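Local coordinates for protein beta-galactosidase (Marinomonas sp. ef1, PDB 6Y2K) that hydrolyses terminal beta-D-galactosyl bonds as a cold-active family GH42 beta-galactosidase that works as a hexamer, at residues 51-62 and 123-134. Numbering follows the deposited sequence.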
ATOM      1  N   TRP A  51      19.702 -30.000 -55.940  1.00 18.33           N
ATOM      2  CA  TRP A  51      20.894 -29.988 -55.084  1.00 18.58           C
ATOM      3  C   TRP A  51      21.916 -28.912 -55.461  1.00 18.95           C
ATOM      4  O   TRP A  51      22.820 -28.635 -54.671  1.00 18.27           O
ATOM      5  CB  TRP A  51      21.613 -31.334 -55.142  1.00 18.29           C
ATOM      6  CG  TRP A  51      20.850 -32.495 -54.605  1.00 18.24           C
ATOM      7  CD1 TRP A  51      20.494 -33.627 -55.286  1.00 18.48           C
ATOM      8  CD2 TRP A  51      20.361 -32.656 -53.270  1.00 17.93           C
ATOM      9  NE1 TRP A  51      19.811 -34.491 -54.446  1.00 18.81           N
ATOM     10  CE2 TRP A  51      19.722 -33.918 -53.206  1.00 18.40           C
ATOM     11  CE3 TRP A  51      20.406 -31.861 -52.118  1.00 17.70           C
ATOM     12  CZ2 TRP A  51      19.125 -34.398 -52.031  1.00 18.43           C
ATOM     13  CZ3 TRP A  51      19.826 -32.344 -50.950  1.00 17.92           C
ATOM     14  CH2 TRP A  51      19.190 -33.602 -50.920  1.00 18.15           C
ATOM     15  N   GLU A  52      21.799 -28.325 -56.654  1.00 19.43           N
ATOM     16  CA  GLU A  52      22.802 -27.365 -57.146  1.00 20.18           C
ATOM     17  C   GLU A  52      23.074 -26.218 -56.159  1.00 19.59           C
ATOM     18  O   GLU A  52      24.235 -25.864 -55.927  1.00 19.04           O
ATOM     19  CB  GLU A  52      22.377 -26.813 -58.508  1.00 21.91           C
ATOM     20  CG  GLU A  52      23.359 -25.846 -59.169  1.00 23.73           C
ATOM     21  CD  GLU A  52      22.765 -25.228 -60.423  1.00 26.34           C
ATOM     22  OE1 GLU A  52      22.321 -24.056 -60.354  1.00 28.79           O
ATOM     23  OE2 GLU A  52      22.711 -25.923 -61.466  1.00 27.69           O
ATOM     24  N   TRP A  53      22.011 -25.647 -55.588  1.00 18.67           N
ATOM     25  CA  TRP A  53      22.136 -24.540 -54.620  1.00 18.46           C
ATOM     26  C   TRP A  53      23.030 -24.921 -53.435  1.00 18.18           C
ATOM     27  O   TRP A  53      23.892 -24.144 -53.018  1.00 19.30           O
ATOM     28  CB  TRP A  53      20.749 -24.067 -54.119  1.00 18.56           C
ATOM     29  CG  TRP A  53      20.040 -25.063 -53.248  1.00 18.54           C
ATOM     30  CD1 TRP A  53      19.319 -26.145 -53.655  1.00 18.65           C
ATOM     31  CD2 TRP A  53      20.025 -25.089 -51.814  1.00 18.93           C
ATOM     32  NE1 TRP A  53      18.851 -26.844 -52.564  1.00 18.94           N
ATOM     33  CE2 TRP A  53      19.269 -26.216 -51.421  1.00 18.78           C
ATOM     34  CE3 TRP A  53      20.583 -24.272 -50.823  1.00 19.09           C
ATOM     35  CZ2 TRP A  53      19.051 -26.542 -50.080  1.00 19.28           C
ATOM     36  CZ3 TRP A  53      20.369 -24.599 -49.488  1.00 19.23           C
ATOM     37  CH2 TRP A  53      19.604 -25.723 -49.130  1.00 19.17           C
ATOM     38  N   LEU A  54      22.835 -26.128 -52.919  1.00 18.06           N
ATOM     39  CA  LEU A  54      23.544 -26.593 -51.735  1.00 18.76           C
ATOM     40  C   LEU A  54      24.962 -27.034 -52.093  1.00 19.32           C
ATOM     41  O   LEU A  54      25.900 -26.762 -51.344  1.00 19.30           O
ATOM     42  CB  LEU A  54      22.763 -27.725 -51.074  1.00 18.82           C
ATOM     43  CG  LEU A  54      23.277 -28.295 -49.748  1.00 19.00           C
ATOM     44  CD1 LEU A  54      23.529 -27.198 -48.722  1.00 19.67           C
ATOM     45  CD2 LEU A  54      22.273 -29.312 -49.221  1.00 19.19           C
ATOM     46  N   ASP A  55      25.115 -27.700 -53.241  1.00 19.84           N
ATOM     47  CA  ASP A  55      26.443 -28.034 -53.790  1.00 20.16           C
ATOM     48  C   ASP A  55      27.334 -26.795 -53.850  1.00 20.30           C
ATOM     49  O   ASP A  55      28.488 -26.835 -53.412  1.00 21.52           O
ATOM     50  CB  ASP A  55      26.341 -28.616 -55.213  1.00 20.35           C
ATOM     51  CG  ASP A  55      25.578 -29.936 -55.282  1.00 20.98           C
ATOM     52  OD1 ASP A  55      25.540 -30.700 -54.280  1.00 20.32           O
ATOM     53  OD2 ASP A  55      25.010 -30.210 -56.373  1.00 21.22           O
ATOM     54  N   GLU A  56      26.787 -25.703 -54.382  1.00 20.62           N
ATOM     55  CA  GLU A  56      27.524 -24.452 -54.532  1.00 21.64           C
ATOM     56  C   GLU A  56      27.778 -23.735 -53.214  1.00 20.96           C
ATOM     57  O   GLU A  56      28.871 -23.207 -53.002  1.00 19.31           O
ATOM     58  CB  GLU A  56      26.812 -23.514 -55.503  1.00 23.38           C
ATOM     59  CG  GLU A  56      26.836 -24.038 -56.931  1.00 25.39           C
ATOM     60  CD  GLU A  56      25.968 -23.250 -57.896  1.00 26.91           C
ATOM     61  OE1 GLU A  56      25.329 -22.242 -57.503  1.00 27.40           O
ATOM     62  OE2 GLU A  56      25.924 -23.663 -59.071  1.00 29.28           O
ATOM     63  N   SER A  57      26.768 -23.705 -52.346  1.00 20.38           N
ATOM     64  CA  SER A  57      26.894 -23.054 -51.037  1.00 20.46           C
ATOM     65  C   SER A  57      27.972 -23.707 -50.178  1.00 20.52           C
ATOM     66  O   SER A  57      28.794 -23.010 -49.590  1.00 21.10           O
ATOM     67  CB  SER A  57      25.548 -23.041 -50.287  1.00 19.93           C
ATOM     68  OG  SER A  57      25.695 -22.496 -48.987  1.00 19.54           O
ATOM     69  N   LEU A  58      27.974 -25.035 -50.108  1.00 20.86           N
ATOM     70  CA  LEU A  58      28.977 -25.747 -49.320  1.00 21.41           C
ATOM     71  C   LEU A  58      30.393 -25.461 -49.845  1.00 22.73           C
ATOM     72  O   LEU A  58      31.308 -25.267 -49.051  1.00 22.81           O
ATOM     73  CB  LEU A  58      28.719 -27.251 -49.306  1.00 20.89           C
ATOM     74  CG  LEU A  58      27.456 -27.761 -48.602  1.00 20.76           C
ATOM     75  CD1 LEU A  58      27.313 -29.260 -48.810  1.00 20.34           C
ATOM     76  CD2 LEU A  58      27.482 -27.440 -47.120  1.00 20.96           C
ATOM     77  N   ASP A  59      30.565 -25.412 -51.169  1.00 23.09           N
ATOM     78  CA  ASP A  59      31.886 -25.085 -51.747  1.00 23.83           C
ATOM     79  C   ASP A  59      32.347 -23.670 -51.384  1.00 22.86           C
ATOM     80  O   ASP A  59      33.506 -23.480 -51.025  1.00 24.08           O
ATOM     81  CB  ASP A  59      31.918 -25.295 -53.276  1.00 24.79           C
ATOM     82  CG  ASP A  59      31.973 -26.777 -53.678  1.00 25.81           C
ATOM     83  OD1 ASP A  59      32.171 -27.668 -52.816  1.00 25.95           O
ATOM     84  OD2 ASP A  59      31.815 -27.054 -54.885  1.00 27.05           O
ATOM     85  N   ILE A  60      31.444 -22.693 -51.443  1.00 22.54           N
ATOM     86  CA  ILE A  60      31.776 -21.309 -51.085  1.00 22.31           C
ATOM     87  C   ILE A  60      32.191 -21.204 -49.609  1.00 22.77           C
ATOM     88  O   ILE A  60      33.218 -20.593 -49.292  1.00 22.01           O
ATOM     89  CB  ILE A  60      30.625 -20.331 -51.435  1.00 22.74           C
ATOM     90  CG1 ILE A  60      30.547 -20.160 -52.961  1.00 22.71           C
ATOM     91  CG2 ILE A  60      30.814 -18.965 -50.764  1.00 22.55           C
ATOM     92  CD1 ILE A  60      29.248 -19.582 -53.473  1.00 23.04           C
ATOM     93  N   LEU A  61      31.407 -21.823 -48.722  1.00 22.16           N
ATOM     94  CA  LEU A  61      31.717 -21.841 -47.290  1.00 21.58           C
ATOM     95  C   LEU A  61      33.067 -22.530 -47.019  1.00 22.27           C
ATOM     96  O   LEU A  61      33.872 -22.023 -46.238  1.00 21.57           O
ATOM     97  CB  LEU A  61      30.591 -22.521 -46.495  1.00 20.69           C
ATOM     98  CG  LEU A  61      29.237 -21.798 -46.526  1.00 20.19           C
ATOM     99  CD1 LEU A  61      28.123 -22.699 -46.009  1.00 20.53           C
ATOM    100  CD2 LEU A  61      29.294 -20.497 -45.733  1.00 20.23           C
ATOM    101  N   HIS A  62      33.314 -23.663 -47.680  1.00 23.06           N
ATOM    102  CA  HIS A  62      34.599 -24.367 -47.566  1.00 23.89           C
ATOM    103  C   HIS A  62      35.788 -23.506 -48.009  1.00 24.70           C
ATOM    104  O   HIS A  62      36.829 -23.509 -47.355  1.00 24.02           O
ATOM    105  CB  HIS A  62      34.585 -25.660 -48.376  1.00 24.36           C
ATOM    106  CG  HIS A  62      35.771 -26.539 -48.127  1.00 24.70           C
ATOM    107  ND1 HIS A  62      36.055 -27.071 -46.885  1.00 25.78           N
ATOM    108  CD2 HIS A  62      36.742 -26.986 -48.960  1.00 25.77           C
ATOM    109  CE1 HIS A  62      37.153 -27.804 -46.965  1.00 25.71           C
ATOM    110  NE2 HIS A  62      37.590 -27.766 -48.211  1.00 25.67           N
ATOM    111  N   MET A 123      19.246 -39.966 -49.066  1.00 19.45           N
ATOM    112  CA  MET A 123      19.637 -39.139 -50.218  1.00 20.28           C
ATOM    113  C   MET A 123      20.694 -38.098 -49.849  1.00 19.77           C
ATOM    114  O   MET A 123      21.716 -37.987 -50.523  1.00 18.94           O
ATOM    115  CB  MET A 123      18.434 -38.415 -50.832  1.00 21.81           C
ATOM    116  CG  MET A 123      17.569 -39.249 -51.762  1.00 23.62           C
ATOM    117  SD  MET A 123      16.492 -38.186 -52.762  1.00 26.95           S
ATOM    118  CE  MET A 123      15.419 -37.511 -51.515  1.00 27.34           C
ATOM    119  N   MET A 124      20.440 -37.341 -48.779  1.00 19.86           N
ATOM    120  CA  MET A 124      21.367 -36.286 -48.319  1.00 20.40           C
ATOM    121  C   MET A 124      22.701 -36.813 -47.834  1.00 20.01           C
ATOM    122  O   MET A 124      23.744 -36.256 -48.174  1.00 20.97           O
ATOM    123  CB  MET A 124      20.769 -35.467 -47.171  1.00 20.95           C
ATOM    124  CG  MET A 124      20.079 -34.197 -47.592  1.00 21.72           C
ATOM    125  SD  MET A 124      19.733 -33.149 -46.164  1.00 21.14           S
ATOM    126  CE  MET A 124      20.833 -31.749 -46.332  1.00 21.91           C
ATOM    127  N   ALA A 125      22.649 -37.849 -47.000  1.00 19.82           N
ATOM    128  CA  ALA A 125      23.852 -38.472 -46.443  1.00 19.60           C
ATOM    129  C   ALA A 125      24.750 -39.115 -47.515  1.00 20.04           C
ATOM    130  O   ALA A 125      25.976 -39.096 -47.385  1.00 20.12           O
ATOM    131  CB  ALA A 125      23.466 -39.505 -45.406  1.00 19.43           C
ATOM    132  N   GLU A 126      24.140 -39.698 -48.550  1.00 19.91           N
ATOM    133  CA  GLU A 126      24.907 -40.273 -49.652  0.50 20.06           C
ATOM    134  C   GLU A 126      25.588 -39.163 -50.460  1.00 20.01           C
ATOM    135  O   GLU A 126      26.764 -39.282 -50.795  1.00 20.86           O
ATOM    136  CB  GLU A 126      24.038 -41.212 -50.510  0.50 20.12           C
ATOM    137  CG  GLU A 126      23.786 -42.534 -49.786  0.50 20.25           C
ATOM    138  CD  GLU A 126      22.775 -43.450 -50.455  0.50 20.50           C
ATOM    139  OE1 GLU A 126      21.908 -42.974 -51.218  0.50 20.69           O
ATOM    140  OE2 GLU A 126      22.841 -44.669 -50.192  0.50 20.87           O
ATOM    141  N   ARG A 127      24.874 -38.071 -50.731  1.00 19.19           N
ATOM    142  CA  ARG A 127      25.450 -36.966 -51.502  1.00 18.65           C
ATOM    143  C   ARG A 127      26.537 -36.183 -50.746  1.00 19.00           C
ATOM    144  O   ARG A 127      27.565 -35.821 -51.346  1.00 18.64           O
ATOM    145  CB  ARG A 127      24.362 -35.993 -51.977  1.00 18.27           C
ATOM    146  CG  ARG A 127      24.869 -34.955 -52.977  1.00 18.23           C
ATOM    147  CD  ARG A 127      23.748 -34.226 -53.708  1.00 18.41           C
ATOM    148  NE  ARG A 127      24.260 -33.434 -54.833  1.00 18.49           N
ATOM    149  CZ  ARG A 127      24.556 -33.913 -56.050  1.00 18.75           C
ATOM    150  NH1 ARG A 127      24.400 -35.198 -56.348  1.00 18.67           N
ATOM    151  NH2 ARG A 127      25.029 -33.095 -56.987  1.00 19.43           N
ATOM    152  N   TYR A 128      26.311 -35.907 -49.457  1.00 18.01           N
ATOM    153  CA  TYR A 128      27.149 -34.954 -48.708  1.00 18.02           C
ATOM    154  C   TYR A 128      27.915 -35.524 -47.531  1.00 18.21           C
ATOM    155  O   TYR A 128      28.710 -34.797 -46.918  1.00 18.14           O
ATOM    156  CB  TYR A 128      26.290 -33.787 -48.200  1.00 18.00           C
ATOM    157  CG  TYR A 128      25.613 -33.005 -49.294  1.00 18.10           C
ATOM    158  CD1 TYR A 128      26.345 -32.205 -50.163  1.00 18.20           C
ATOM    159  CD2 TYR A 128      24.243 -33.073 -49.466  1.00 18.11           C
ATOM    160  CE1 TYR A 128      25.719 -31.484 -51.166  1.00 18.02           C
ATOM    161  CE2 TYR A 128      23.612 -32.365 -50.462  1.00 18.16           C
ATOM    162  CZ  TYR A 128      24.349 -31.574 -51.309  1.00 18.04           C
ATOM    163  OH  TYR A 128      23.681 -30.880 -52.277  1.00 17.57           O
ATOM    164  N   GLY A 129      27.702 -36.801 -47.210  1.00 18.70           N
ATOM    165  CA  GLY A 129      28.326 -37.424 -46.043  1.00 19.93           C
ATOM    166  C   GLY A 129      29.847 -37.420 -46.023  1.00 20.74           C
ATOM    167  O   GLY A 129      30.445 -37.512 -44.943  1.00 20.72           O
ATOM    168  N   HIS A 130      30.474 -37.322 -47.201  1.00 22.12           N
ATOM    169  CA  HIS A 130      31.946 -37.216 -47.312  1.00 22.99           C
ATOM    170  C   HIS A 130      32.438 -35.902 -47.921  1.00 22.57           C
ATOM    171  O   HIS A 130      33.602 -35.782 -48.292  1.00 23.51           O
ATOM    172  CB  HIS A 130      32.492 -38.418 -48.094  1.00 24.09           C
ATOM    173  CG  HIS A 130      32.205 -39.729 -47.436  1.00 25.62           C
ATOM    174  ND1 HIS A 130      31.773 -40.835 -48.133  1.00 28.51           N
ATOM    175  CD2 HIS A 130      32.262 -40.104 -46.137  1.00 26.80           C
ATOM    176  CE1 HIS A 130      31.590 -41.839 -47.294  1.00 28.83           C
ATOM    177  NE2 HIS A 130      31.876 -41.421 -46.075  1.00 28.38           N
ATOM    178  N   HIS A 131      31.566 -34.900 -47.980  1.00 22.26           N
ATOM    179  CA  HIS A 131      31.938 -33.589 -48.485  1.00 21.86           C
ATOM    180  C   HIS A 131      32.922 -32.962 -47.482  1.00 22.18           C
ATOM    181  O   HIS A 131      32.666 -33.015 -46.274  1.00 21.82           O
ATOM    182  CB  HIS A 131      30.689 -32.726 -48.653  1.00 21.59           C
ATOM    183  CG  HIS A 131      30.910 -31.492 -49.464  1.00 21.77           C
ATOM    184  ND1 HIS A 131      31.667 -30.438 -49.015  1.00 21.95           N
ATOM    185  CD2 HIS A 131      30.461 -31.137 -50.692  1.00 21.38           C
ATOM    186  CE1 HIS A 131      31.691 -29.492 -49.938  1.00 22.19           C
ATOM    187  NE2 HIS A 131      30.964 -29.892 -50.964  1.00 21.82           N
ATOM    188  N   PRO A 132      34.055 -32.391 -47.964  1.00 22.37           N
ATOM    189  CA  PRO A 132      35.063 -31.867 -47.034  1.00 22.23           C
ATOM    190  C   PRO A 132      34.639 -30.646 -46.205  1.00 22.00           C
ATOM    191  O   PRO A 132      35.264 -30.361 -45.188  1.00 22.50           O
ATOM    192  CB  PRO A 132      36.256 -31.516 -47.946  1.00 22.58           C
ATOM    193  CG  PRO A 132      35.670 -31.337 -49.301  1.00 22.63           C
ATOM    194  CD  PRO A 132      34.490 -32.268 -49.372  1.00 22.59           C
ATOM    195  N   ALA A 133      33.618 -29.924 -46.656  1.00 21.88           N
ATOM    196  CA  ALA A 133      32.995 -28.843 -45.872  1.00 21.88           C
ATOM    197  C   ALA A 133      32.190 -29.333 -44.664  1.00 21.03           C
ATOM    198  O   ALA A 133      32.067 -28.609 -43.690  1.00 21.58           O
ATOM    199  CB  ALA A 133      32.090 -27.980 -46.761  1.00 22.81           C
ATOM    200  N   VAL A 134      31.633 -30.538 -44.730  1.00 20.26           N
ATOM    201  CA  VAL A 134      30.681 -30.995 -43.712  1.00 19.51           C
ATOM    202  C   VAL A 134      31.424 -31.606 -42.530  1.00 19.30           C
ATOM    203  O   VAL A 134      32.030 -32.670 -42.650  1.00 19.85           O
ATOM    204  CB  VAL A 134      29.648 -31.981 -44.297  1.00 19.21           C
ATOM    205  CG1 VAL A 134      28.702 -32.501 -43.215  1.00 18.95           C
ATOM    206  CG2 VAL A 134      28.856 -31.309 -45.408  1.00 18.96           C
TER
HETATM  207  O   HOH W   1      29.715 -29.365 -53.468  1.00 27.29           O
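Asp55 reaches from helix 52-62 to receive three bonds from helix 111-128. Arg127 grips its carboxylate side-on: Asp55 OD1 offers Arg127 NE its syn lone pair at 3.1 Å. Arg127 NH2 lies 2.9 Å from Asp55 OD2; this N-H is nearly straight (168°), and the pair is also a salt bridge. The Tyr128 hydroxyl donates to Asp55 OD1 as well, OH to OD1 2.7 Å, arriving from above the carboxylate plane. An alanine in place of Asp55 would probably leave the Arg127 guanidinium without this counter-charge and freer to turn, and the Tyr128 hydroxyl without its acceptor.

Arginine suits its exposed place because its extended chain, with CG anti to the backbone N (chi1 -170°), also lays CD over the five-membered ring of Trp51, a CH-pi contact 3.6 Å from the centroid. Trp51 supplies a face broad enough for Arg127 and for the edge of Tyr128, an offset edge-to-face pair with planes at 74°. Tyrosine combines an apolar ring for the buried side with a hydroxyl that reaches Asp55. Here packing is tight: Leu58 CD1 lies 3.4 Å from Tyr128 CD1, Leu54 CD2 rests against Tyr128 CE2, and unbranched, flexible Met124 lays CG against Trp51 CH2. Leu58 CB also sits over the His131 ring. Leu70 of strand 67-71 touches Tyr128 and Met124 from the barrel.

Toward solvent the fit is looser. His131 NE2 bonds weakly to Asp59 OD1, and a water links that nitrogen to the Asp55 carbonyl. His131 ND1 accepts from the backbone N of Ala133, steadying the turn. Exposed His62 rests against exposed Pro132, with small Ala133 buried beneath it, permitting close backbone approach. The contact thus joins two helices on the outside of the TIM barrel, near strands 67-71 and 134-138, the fold of GH42 catalytic domains.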